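Local coordinates for hypothetical protein (Caulobacter vibrioides, PDB 2QAS) that probably acts as an adaptor that delivers ssrA-tagged proteins to the ClpX unfoldase for degradation, as its SspB relatives do, at residues A[111-114]-A[119-122]. Residues are numbered along the deposited sequence; the frame is centred on the assembly and turned at random.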
loop_
_atom_site.group_PDB
_atom_site.type_symbol
_atom_site.label_atom_id
_atom_site.label_comp_id
_atom_site.label_asym_id
_atom_site.label_seq_id
_atom_site.Cartn_x
_atom_site.Cartn_y
_atom_site.Cartn_z
ATOM N N THR A 111 13.874 -5.146 0.756
ATOM C CA THR A 111 13.722 -5.812 2.037
ATOM C C THR A 111 13.731 -4.788 3.167
ATOM O O THR A 111 13.316 -5.082 4.285
ATOM C CB THR A 111 14.834 -6.858 2.287
ATOM O OG1 THR A 111 16.076 -6.198 2.529
ATOM C CG2 THR A 111 14.988 -7.772 1.084
ATOM N N ARG A 112 14.190 -3.576 2.888
ATOM C CA ARG A 112 14.204 -2.570 3.935
ATOM C C ARG A 112 14.222 -1.155 3.377
ATOM O O ARG A 112 14.797 -0.905 2.319
ATOM C CB ARG A 112 15.408 -2.782 4.854
ATOM C CG ARG A 112 15.268 -2.081 6.191
ATOM C CD ARG A 112 16.598 -1.563 6.703
ATOM N NE ARG A 112 16.440 -0.839 7.963
ATOM C CZ ARG A 112 17.341 0.005 8.462
ATOM N NH1 ARG A 112 18.474 0.237 7.802
ATOM N NH2 ARG A 112 17.110 0.622 9.619
ATOM N N PHE A 113 13.578 -0.240 4.093
ATOM C CA PHE A 113 13.500 1.161 3.702
ATOM C C PHE A 113 13.693 2.001 4.952
ATOM O O PHE A 113 13.077 1.722 5.976
ATOM C CB PHE A 113 12.133 1.481 3.105
ATOM C CG PHE A 113 12.019 2.885 2.595
ATOM C CD1 PHE A 113 12.630 3.253 1.395
ATOM C CD2 PHE A 113 11.331 3.853 3.327
ATOM C CE1 PHE A 113 12.560 4.568 0.930
ATOM C CE2 PHE A 113 11.252 5.174 2.877
ATOM C CZ PHE A 113 11.870 5.532 1.673
ATOM N N TYR A 114 14.531 3.030 4.871
ATOM C CA TYR A 114 14.793 3.869 6.032
ATOM C C TYR A 114 15.199 5.298 5.674
ATOM O O TYR A 114 16.065 5.511 4.831
ATOM C CB TYR A 114 15.897 3.220 6.893
ATOM C CG TYR A 114 16.144 3.919 8.217
ATOM C CD1 TYR A 114 15.118 4.064 9.147
ATOM C CD2 TYR A 114 17.394 4.470 8.525
ATOM C CE1 TYR A 114 15.316 4.742 10.355
ATOM C CE2 TYR A 114 17.608 5.161 9.741
ATOM C CZ TYR A 114 16.561 5.289 10.648
ATOM O OH TYR A 114 16.733 5.959 11.843
ATOM N N GLN A 119 13.330 9.209 11.039
ATOM C CA GLN A 119 13.372 7.848 11.546
ATOM C C GLN A 119 12.220 6.966 11.089
ATOM O O GLN A 119 11.705 6.152 11.860
ATOM C CB GLN A 119 13.421 7.866 13.068
ATOM C CG GLN A 119 14.700 8.453 13.635
ATOM C CD GLN A 119 14.584 8.699 15.123
ATOM O OE1 GLN A 119 14.361 7.768 15.907
ATOM N NE2 GLN A 119 14.719 9.959 15.523
ATOM N N PHE A 120 11.820 7.120 9.831
ATOM C CA PHE A 120 10.754 6.296 9.292
ATOM C C PHE A 120 11.384 5.067 8.648
ATOM O O PHE A 120 12.274 5.190 7.813
ATOM C CB PHE A 120 9.939 7.075 8.257
ATOM C CG PHE A 120 8.895 6.246 7.579
ATOM C CD1 PHE A 120 9.156 5.641 6.353
ATOM C CD2 PHE A 120 7.670 6.003 8.201
ATOM C CE1 PHE A 120 8.218 4.799 5.758
ATOM C CE2 PHE A 120 6.723 5.162 7.614
ATOM C CZ PHE A 120 6.999 4.557 6.389
ATOM N N ALA A 121 10.919 3.880 9.023
ATOM C CA ALA A 121 11.473 2.651 8.472
ATOM C C ALA A 121 10.408 1.638 8.057
ATOM O O ALA A 121 9.299 1.661 8.562
ATOM C CB ALA A 121 12.413 2.020 9.488
ATOM N N LEU A 122 10.764 0.751 7.131
ATOM C CA LEU A 122 9.866 -0.299 6.647
ATOM C C LEU A 122 10.684 -1.563 6.423
ATOM O O LEU A 122 11.845 -1.483 6.039
ATOM C CB LEU A 122 9.211 0.101 5.319
ATOM C CG LEU A 122 8.214 1.261 5.298
ATOM C CD1 LEU A 122 7.791 1.529 3.861
ATOM C CD2 LEU A 122 6.999 0.929 6.156
#
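Phe113 and Leu122 form an antiparallel hydrogen-bonded pair: Phe113 N donates to Leu122 O at 2.9 Å and Leu122 N to Phe113 O at 2.8 Å, both N-H...O angles exceeding 150°. The segments run nearly antiparallel in this beta hairpin of strands 110-115 and 120-123, the latter outermost in its four-stranded sheet.

Side chains divide between two faces. On one, CB of Phe113 lies 3.9 Å from CB of Leu122. CG anti to the backbone N (chi1 -176°) sets the Phe113 ring beside its own carbonyl carbon, where CD2 comes 4.1 Å from CE1 of Phe120; the rings meet edge to edge, each offering a rim carbon close to the other's plane. Helix 16-35 covers this face through Val28 and Ala31 on Phe113 and Val27 on Leu122.

On the other face, the Tyr114 ring turns an edge to Ala121, CD1 to CB 3.4 Å. Tyr114 and Gln119 lie side by side, pointing the same way, ring and amide planes 64° apart; Gln119 CG touches Tyr114 OH at 3.7 Å. Arg112 NH2 sits above one face of this ring, offset toward its rim, while Tyr114 CB lies over the guanidinium centre.

Chemically, two reciprocal N-H...O=C bonds fix the pairing of Phe113 with Leu122. Phe113, Leu122 and Phe120 form an apolar side, Phe120 reaching the second subunit by stacking on its Tyr16; around Tyr114, the guanidinium and exposed Gln119 suit a surface contact.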